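Local atomic coordinates of thermosome subunit (Methanococcoides burtonii, PDB entry 3AQ1), a protein that probably acts as an ATP-dependent chaperone of the group II chaperonin family, binding unfolded polypeptides and helping them to fold while hydrolysing ATP. Residues G247-D250 with M251-Y254; K273-S276 with K277-A281; G407-P410 with I411-M414. One frame throughout, in Å; residues are numbered along the deposited sequence.

Interaction 1: residues G247-D250 with M251-Y254; sequences GIDD and MAQY
The carboxylate of Asp249 meets the start of helix 250-258 through a single oxygen, OD1, rather than across its face. On its anti lone pair, turned away from OD2, OD1 accepts a fairly straight hydrogen bond from Ala252 N at 3.2 Å (160°). It also takes a weak, bent one from Met251 N. The torsion behind this is chi1 at 177°: with CG opposite the backbone N, the group lies beside its own carbonyl carbon, which brings OD1 up to the N-H groups of the helix's first turn. Asp249 is thus the N-cap, and its backbone O accepts from Gln253 N at 2.9 Å, one turn on.

The other flat group, the Gln253 amide, sits at the end of a chain that crosses Ile248 at about a right angle. Gln253 CG lies 3.5 Å from Ile248 CG2 and 3.3 Å from Asp249 O, while NE2 makes a weak bond to Ser177 O. Ala252 CB approaches the same Ile248 methyl from the helix, and Ala252 itself rests on Met227 and Ala231 of helix 226-235, inside the apical domain.

With an alanine in place of Asp249, Ala252 N and Met251 N would probably lose their side-chain cap and the first turn would be freer to fray. Chemically, a carboxylate facing the positive end of the helix dipole is likely to be favoured in its charged form.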
ATOM      1  N   GLY A 247      18.729  -8.492 -25.723  1.00 55.17           N
ATOM      2  CA  GLY A 247      19.535  -7.865 -26.751  1.00 57.16           C
ATOM      3  C   GLY A 247      18.831  -7.617 -28.083  1.00 62.80           C
ATOM      4  O   GLY A 247      17.884  -8.315 -28.467  1.00 64.92           O
ATOM      5  N   ILE A 248      19.292  -6.586 -28.780  1.00 58.10           N
ATOM      6  CA  ILE A 248      18.931  -6.378 -30.166  1.00 50.74           C
ATOM      7  C   ILE A 248      20.223  -6.303 -30.974  1.00 52.64           C
ATOM      8  O   ILE A 248      20.967  -5.322 -30.883  1.00 50.30           O
ATOM      9  CB  ILE A 248      18.143  -5.082 -30.369  1.00 48.92           C
ATOM     10  CG1 ILE A 248      16.961  -4.997 -29.392  1.00 49.83           C
ATOM     11  CG2 ILE A 248      17.684  -5.001 -31.805  1.00 45.96           C
ATOM     12  CD1 ILE A 248      16.169  -3.685 -29.468  1.00 28.08           C
ATOM     13  N   ASP A 249      20.496  -7.359 -31.733  1.00 46.38           N
ATOM     14  CA  ASP A 249      21.640  -7.404 -32.628  1.00 46.14           C
ATOM     15  C   ASP A 249      21.897  -6.067 -33.328  1.00 54.87           C
ATOM     16  O   ASP A 249      20.970  -5.312 -33.627  1.00 63.52           O
ATOM     17  CB  ASP A 249      21.438  -8.504 -33.672  1.00 54.93           C
ATOM     18  CG  ASP A 249      22.573  -8.559 -34.675  1.00 67.86           C
ATOM     19  OD1 ASP A 249      22.488  -7.829 -35.679  1.00 66.51           O
ATOM     20  OD2 ASP A 249      23.557  -9.307 -34.455  1.00 71.33           O
ATOM     21  N   ASP A 250      23.161  -5.785 -33.607  1.00 55.64           N
ATOM     22  CA  ASP A 250      23.551  -4.511 -34.200  1.00 56.77           C
ATOM     23  C   ASP A 250      22.940  -4.259 -35.572  1.00 60.44           C
ATOM     24  O   ASP A 250      22.451  -3.162 -35.862  1.00 57.15           O
ATOM     25  CB  ASP A 250      25.062  -4.449 -34.311  1.00 57.13           C
ATOM     26  CG  ASP A 250      25.714  -4.280 -32.983  1.00 65.28           C
ATOM     27  OD1 ASP A 250      26.619  -5.082 -32.658  1.00 71.56           O
ATOM     28  OD2 ASP A 250      25.294  -3.346 -32.270  1.00 61.90           O
ATOM     29  N   MET A 251      23.003  -5.279 -36.421  1.00 56.30           N
ATOM     30  CA  MET A 251      22.489  -5.177 -37.773  1.00 49.01           C
ATOM     31  C   MET A 251      20.965  -5.024 -37.749  1.00 49.72           C
ATOM     32  O   MET A 251      20.405  -4.193 -38.454  1.00 53.98           O
ATOM     33  CB  MET A 251      22.915  -6.388 -38.589  1.00 52.06           C
ATOM     34  CG  MET A 251      22.793  -6.176 -40.079  1.00 73.48           C
ATOM     35  SD  MET A 251      24.067  -5.114 -40.778  1.00 93.98           S
ATOM     36  CE  MET A 251      25.537  -5.991 -40.249  1.00143.36           C
ATOM     37  N   ALA A 252      20.296  -5.809 -36.913  1.00 41.62           N
ATOM     38  CA  ALA A 252      18.874  -5.614 -36.693  1.00 40.58           C
ATOM     39  C   ALA A 252      18.558  -4.201 -36.182  1.00 54.99           C
ATOM     40  O   ALA A 252      17.483  -3.663 -36.445  1.00 56.74           O
ATOM     41  CB  ALA A 252      18.335  -6.662 -35.749  1.00 38.60           C
ATOM     42  N   GLN A 253      19.479  -3.593 -35.445  1.00 54.73           N
ATOM     43  CA  GLN A 253      19.239  -2.237 -34.996  1.00 48.30           C
ATOM     44  C   GLN A 253      19.314  -1.269 -36.161  1.00 48.40           C
ATOM     45  O   GLN A 253      18.612  -0.267 -36.188  1.00 51.76           O
ATOM     46  CB  GLN A 253      20.233  -1.830 -33.932  1.00 57.00           C
ATOM     47  CG  GLN A 253      19.950  -2.393 -32.566  1.00 61.34           C
ATOM     48  CD  GLN A 253      20.865  -1.794 -31.537  1.00 54.39           C
ATOM     49  OE1 GLN A 253      21.329  -2.469 -30.631  1.00 64.69           O
ATOM     50  NE2 GLN A 253      21.147  -0.516 -31.691  1.00 43.51           N
ATOM     51  N   TYR A 254      20.164  -1.578 -37.130  1.00 44.22           N
ATOM     52  CA  TYR A 254      20.320  -0.722 -38.303  1.00 47.50           C
ATOM     53  C   TYR A 254      19.046  -0.670 -39.169  1.00 53.49           C
ATOM     54  O   TYR A 254      18.596   0.402 -39.566  1.00 50.56           O
ATOM     55  CB  TYR A 254      21.531  -1.162 -39.132  1.00 44.81           C
ATOM     56  CG  TYR A 254      21.687  -0.385 -40.415  1.00 61.38           C
ATOM     57  CD1 TYR A 254      22.045   0.952 -40.392  1.00 58.46           C
ATOM     58  CD2 TYR A 254      21.461  -0.986 -41.654  1.00 62.37           C
ATOM     59  CE1 TYR A 254      22.180   1.668 -41.556  1.00 69.56           C
ATOM     60  CE2 TYR A 254      21.596  -0.278 -42.822  1.00 63.76           C
ATOM     61  CZ  TYR A 254      21.957   1.055 -42.772  1.00 74.00           C
ATOM     62  OH  TYR A 254      22.102   1.789 -43.930  1.00 78.52           O
TER

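Interaction 2: residues K273-S276 with K277-A281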
ATOM      1  N   LYS A 273       6.664  -5.033 -17.542  1.00 46.33           N
ATOM      2  CA  LYS A 273       5.359  -5.288 -16.936  1.00 41.54           C
ATOM      3  C   LYS A 273       4.578  -4.002 -16.884  1.00 39.81           C
ATOM      4  O   LYS A 273       3.406  -3.961 -17.246  1.00 47.29           O
ATOM      5  CB  LYS A 273       5.479  -5.868 -15.525  1.00 48.36           C
ATOM      6  CG  LYS A 273       5.187  -7.364 -15.435  1.00 73.43           C
ATOM      7  CD  LYS A 273       5.129  -7.838 -13.977  1.00 93.05           C
ATOM      8  CE  LYS A 273       4.889  -9.351 -13.882  1.00105.10           C
ATOM      9  NZ  LYS A 273       4.764  -9.843 -12.473  1.00106.80           N
ATOM     10  N   ARG A 274       5.237  -2.947 -16.431  1.00 43.01           N
ATOM     11  CA  ARG A 274       4.597  -1.649 -16.331  1.00 54.08           C
ATOM     12  C   ARG A 274       4.175  -1.114 -17.719  1.00 52.36           C
ATOM     13  O   ARG A 274       3.067  -0.604 -17.876  1.00 44.66           O
ATOM     14  CB  ARG A 274       5.504  -0.649 -15.609  1.00 47.79           C
ATOM     15  CG  ARG A 274       5.792  -0.951 -14.168  1.00 46.45           C
ATOM     16  CD  ARG A 274       6.340   0.321 -13.483  1.00 50.78           C
ATOM     17  NE  ARG A 274       7.216   0.018 -12.356  1.00 49.50           N
ATOM     18  CZ  ARG A 274       6.827   0.033 -11.082  1.00 74.96           C
ATOM     19  NH1 ARG A 274       5.571   0.366 -10.769  1.00 68.89           N
ATOM     20  NH2 ARG A 274       7.698  -0.276 -10.118  1.00 80.59           N
ATOM     21  N   LEU A 275       5.055  -1.235 -18.714  1.00 46.52           N
ATOM     22  CA  LEU A 275       4.710  -0.828 -20.079  1.00 49.89           C
ATOM     23  C   LEU A 275       3.447  -1.542 -20.548  1.00 50.57           C
ATOM     24  O   LEU A 275       2.555  -0.926 -21.137  1.00 48.94           O
ATOM     25  CB  LEU A 275       5.866  -1.071 -21.056  1.00 33.91           C
ATOM     26  CG  LEU A 275       7.015  -0.082 -20.917  1.00 38.72           C
ATOM     27  CD1 LEU A 275       8.313  -0.680 -21.427  1.00 36.37           C
ATOM     28  CD2 LEU A 275       6.685   1.244 -21.580  1.00 26.32           C
ATOM     29  N   SER A 276       3.368  -2.836 -20.261  1.00 40.92           N
ATOM     30  CA  SER A 276       2.216  -3.619 -20.656  1.00 46.25           C
ATOM     31  C   SER A 276       0.918  -3.051 -20.080  1.00 54.06           C
ATOM     32  O   SER A 276      -0.068  -2.904 -20.796  1.00 60.95           O
ATOM     33  CB  SER A 276       2.398  -5.078 -20.247  1.00 51.35           C
ATOM     34  OG  SER A 276       1.415  -5.891 -20.861  1.00 54.71           O
ATOM     35  N   LYS A 277       0.920  -2.713 -18.796  1.00 52.83           N
ATOM     36  CA  LYS A 277      -0.303  -2.239 -18.152  1.00 60.56           C
ATOM     37  C   LYS A 277      -0.720  -0.839 -18.594  1.00 59.54           C
ATOM     38  O   LYS A 277      -1.895  -0.624 -18.914  1.00 63.95           O
ATOM     39  CB  LYS A 277      -0.216  -2.317 -16.620  1.00 72.64           C
ATOM     40  CG  LYS A 277      -0.164  -3.735 -16.061  1.00 92.42           C
ATOM     41  CD  LYS A 277       0.451  -3.742 -14.656  1.00106.99           C
ATOM     42  CE  LYS A 277       0.811  -5.153 -14.190  1.00108.08           C
ATOM     43  NZ  LYS A 277       1.783  -5.130 -13.055  1.00103.42           N
ATOM     44  N   VAL A 278       0.217   0.110 -18.610  1.00 54.90           N
ATOM     45  CA  VAL A 278      -0.134   1.474 -19.030  1.00 62.93           C
ATOM     46  C   VAL A 278      -0.390   1.649 -20.531  1.00 58.40           C
ATOM     47  O   VAL A 278      -1.179   2.507 -20.893  1.00 58.41           O
ATOM     48  CB  VAL A 278       0.853   2.583 -18.543  1.00 47.58           C
ATOM     49  CG1 VAL A 278       0.943   2.601 -17.049  1.00 53.78           C
ATOM     50  CG2 VAL A 278       2.219   2.424 -19.168  1.00 46.74           C
ATOM     51  N   THR A 279       0.249   0.849 -21.391  1.00 53.19           N
ATOM     52  CA  THR A 279       0.088   1.022 -22.840  1.00 46.23           C
ATOM     53  C   THR A 279      -0.865   0.059 -23.507  1.00 53.34           C
ATOM     54  O   THR A 279      -1.309   0.325 -24.616  1.00 68.80           O
ATOM     55  CB  THR A 279       1.402   0.883 -23.624  1.00 37.64           C
ATOM     56  OG1 THR A 279       1.796  -0.491 -23.648  1.00 40.45           O
ATOM     57  CG2 THR A 279       2.495   1.742 -23.042  1.00 31.15           C
ATOM     58  N   GLY A 280      -1.141  -1.073 -22.871  1.00 53.64           N
ATOM     59  CA  GLY A 280      -2.035  -2.067 -23.452  1.00 49.58           C
ATOM     60  C   GLY A 280      -1.310  -3.076 -24.327  1.00 47.97           C
ATOM     61  O   GLY A 280      -1.921  -3.978 -24.914  1.00 50.13           O
ATOM     62  N   ALA A 281       0.004  -2.921 -24.421  1.00 38.18           N
ATOM     63  CA  ALA A 281       0.802  -3.834 -25.216  1.00 39.94           C
ATOM     64  C   ALA A 281       0.790  -5.220 -24.614  1.00 44.58           C
ATOM     65  O   ALA A 281       0.674  -5.380 -23.408  1.00 51.60           O
ATOM     66  CB  ALA A 281       2.219  -3.336 -25.339  1.00 32.83           C
TER
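From Lys273 to Gly280 the backbone runs through the last turns of helix 269-279, with Lys277 N bonded to Lys273 O and Val278 N pointing at Arg274 O at 3.0 Å, almost in line with the carbonyl. The next carbonyl does more work. Leu275 O accepts Thr279 N at 2.9 Å and Thr279 OG1 at 2.7 Å, the two donors arriving from opposite faces of its plane, with the hydroxyl well above it. Thr279 can do this because OG1 is tucked between its backbone N and carbonyl carbon (chi1 73°), folding the hydroxyl back over the preceding turn. The same OG1 takes the N-H of Ala281 at 3.1 Å, which makes an ST turn.

Ser276 swings OG opposite its backbone N and gives a hydrogen bond of 2.7 Å to Ala281 O, so the hydroxyls of Thr279 and Ser276 hold Ala281, at its N-H and its carbonyl, just past the helix end. The extended Lys277 chain passes Lys273 O, with CG at 3.8 Å; the two ammonium groups stay apart.

Leu275 and Val278 both touch Leu170, and Thr279 reaches Ile190, so the helix is laid against the apical-domain sheet. Gly280, whose backbone angles (phi 89°) would jam a CB against the preceding carbonyl O, donates to Ser276 O: a helix C-terminus ended by glycine and fastened by side-chain hydroxyls.

Interaction 3: residues G407-P410 with I411-M414; sequences GLDP and IDIM
Asp409 and Pro410 grip Ile413 and Met414 through two main-chain carbonyls, and this is the close side of the contact. Ile413 N reaches Asp409 O at 3.2 Å in the carbonyl plane, and Met414 N reaches Pro410 O at 2.8 Å. The side chains follow the same oxygens: Ile413 CG1 lies 3.3 Å from Asp409 O, and Met414 CG rests 3.5 Å from Pro410 O. Beyond them, Ile413 packs on Ala403 and Leu430, Met414 on Pro399 and Val400, and the Pro410 ring on Glu404, so this side of helix 410-422 faces helix 397-405 and strand 428-430 in the equatorial domain.

The outer side is slacker. Asp409 is the N-cap, with CG opposite its backbone N (chi1 -175°) so that the carboxylate turns forward towards the first turn, yet the one capping bond, from Ile411 N to OD1, is weak at 3.3 Å and bent to 130°. OD1 also passes 3.7 Å from Ile411 CB. OD2 points instead at the carboxylate of Asp412: the two side chains cross roughly at a right angle, their planes turned 40° apart, with no hydrogen bond between the two acceptors. Asp409, Ile411 and Asp412 are all exposed. On the loop side, Gly407 completes a Schellman motif at the end of helix 397-405, and Leu408 touches Leu430.

Pro410, which has no N-H of its own to be capped, opens the helix without leaving a donor unsatisfied at that place. The two neighbouring carboxylates are likely to repel each other when both are charged, which could raise the proton affinity of one, although the helix N-terminus and surrounding solvent would probably offset part of that cost.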
ATOM      1  N   GLY A 407       7.099  -1.294  30.399  1.00 69.99           N
ATOM      2  CA  GLY A 407       7.467  -1.412  31.800  1.00 66.81           C
ATOM      3  C   GLY A 407       6.686  -0.474  32.700  1.00 69.72           C
ATOM      4  O   GLY A 407       7.247   0.162  33.592  1.00 73.80           O
ATOM      5  N   LEU A 408       5.383  -0.388  32.460  1.00 71.93           N
ATOM      6  CA  LEU A 408       4.516   0.498  33.227  1.00 71.20           C
ATOM      7  C   LEU A 408       3.532  -0.304  34.076  1.00 68.79           C
ATOM      8  O   LEU A 408       3.387  -1.518  33.901  1.00 70.26           O
ATOM      9  CB  LEU A 408       3.757   1.444  32.291  1.00 63.47           C
ATOM     10  CG  LEU A 408       4.595   2.469  31.528  1.00 61.90           C
ATOM     11  CD1 LEU A 408       3.871   2.982  30.298  1.00 58.33           C
ATOM     12  CD2 LEU A 408       4.953   3.616  32.438  1.00 65.55           C
ATOM     13  N   ASP A 409       2.870   0.386  34.998  1.00 59.01           N
ATOM     14  CA  ASP A 409       1.814  -0.206  35.805  1.00 60.57           C
ATOM     15  C   ASP A 409       0.520  -0.307  34.997  1.00 53.68           C
ATOM     16  O   ASP A 409      -0.116   0.698  34.690  1.00 55.28           O
ATOM     17  CB  ASP A 409       1.577   0.634  37.063  1.00 66.72           C
ATOM     18  CG  ASP A 409       0.571   0.001  38.014  1.00 74.77           C
ATOM     19  OD1 ASP A 409       0.215  -1.187  37.817  1.00 67.61           O
ATOM     20  OD2 ASP A 409       0.145   0.700  38.965  1.00 78.59           O
ATOM     21  N   PRO A 410       0.117  -1.527  34.660  1.00 49.06           N
ATOM     22  CA  PRO A 410      -1.093  -1.676  33.853  1.00 56.12           C
ATOM     23  C   PRO A 410      -2.316  -1.149  34.586  1.00 56.17           C
ATOM     24  O   PRO A 410      -3.135  -0.478  33.967  1.00 59.33           O
ATOM     25  CB  PRO A 410      -1.199  -3.186  33.655  1.00 58.24           C
ATOM     26  CG  PRO A 410       0.184  -3.702  33.913  1.00 51.30           C
ATOM     27  CD  PRO A 410       0.722  -2.820  34.989  1.00 48.20           C
ATOM     28  N   ILE A 411      -2.429  -1.437  35.881  1.00 53.23           N
ATOM     29  CA  ILE A 411      -3.582  -1.005  36.664  1.00 47.09           C
ATOM     30  C   ILE A 411      -3.748   0.506  36.564  1.00 56.80           C
ATOM     31  O   ILE A 411      -4.844   1.014  36.340  1.00 63.31           O
ATOM     32  CB  ILE A 411      -3.440  -1.403  38.139  1.00 47.16           C
ATOM     33  CG1 ILE A 411      -3.238  -2.914  38.264  1.00 51.63           C
ATOM     34  CG2 ILE A 411      -4.666  -0.968  38.926  1.00 46.57           C
ATOM     35  CD1 ILE A 411      -4.231  -3.708  37.441  1.00 53.10           C
ATOM     36  N   ASP A 412      -2.649   1.222  36.729  1.00 57.80           N
ATOM     37  CA  ASP A 412      -2.662   2.668  36.612  1.00 58.99           C
ATOM     38  C   ASP A 412      -3.201   3.119  35.262  1.00 53.55           C
ATOM     39  O   ASP A 412      -4.060   4.001  35.196  1.00 55.68           O
ATOM     40  CB  ASP A 412      -1.253   3.230  36.815  1.00 65.67           C
ATOM     41  CG  ASP A 412      -0.983   3.602  38.254  1.00 72.68           C
ATOM     42  OD1 ASP A 412      -1.733   3.127  39.128  1.00 65.53           O
ATOM     43  OD2 ASP A 412      -0.029   4.373  38.507  1.00 78.60           O
ATOM     44  N   ILE A 413      -2.688   2.514  34.193  1.00 42.15           N
ATOM     45  CA  ILE A 413      -3.067   2.882  32.831  1.00 44.49           C
ATOM     46  C   ILE A 413      -4.515   2.524  32.502  1.00 47.36           C
ATOM     47  O   ILE A 413      -5.210   3.301  31.843  1.00 49.05           O
ATOM     48  CB  ILE A 413      -2.164   2.207  31.782  1.00 47.09           C
ATOM     49  CG1 ILE A 413      -0.691   2.578  32.005  1.00 41.66           C
ATOM     50  CG2 ILE A 413      -2.638   2.557  30.377  1.00 47.20           C
ATOM     51  CD1 ILE A 413      -0.428   4.033  31.883  1.00 43.79           C
ATOM     52  N   MET A 414      -4.959   1.350  32.954  1.00 38.98           N
ATOM     53  CA  MET A 414      -6.317   0.877  32.685  1.00 39.99           C
ATOM     54  C   MET A 414      -7.376   1.705  33.408  1.00 51.18           C
ATOM     55  O   MET A 414      -8.443   1.999  32.859  1.00 55.24           O
ATOM     56  CB  MET A 414      -6.475  -0.613  33.025  1.00 37.23           C
ATOM     57  CG  MET A 414      -5.821  -1.563  32.014  1.00 43.57           C
ATOM     58  SD  MET A 414      -6.153  -1.144  30.283  1.00 50.77           S
ATOM     59  CE  MET A 414      -7.944  -1.244  30.232  1.00 51.19           C
TER

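Following the chain from the N terminus, interaction 1 comes first: it turns the loop after strand 241-244 into helix 250-258. Interaction 2 then ends helix 269-279, still in the apical domain, its centre about 23 Å from that of interaction 1. Interaction 3 lies much later, where the loop after helix 397-405 passes into helix 410-422 of the equatorial domain, with about 71 Å between its centre and that of interaction 1. The three run in series, none nesting within or crossing another, and none touch. Interactions 1 and 3 begin helices with an aspartate cap, whereas 273-281 finishes one; each joins a helix to the neighbouring loop.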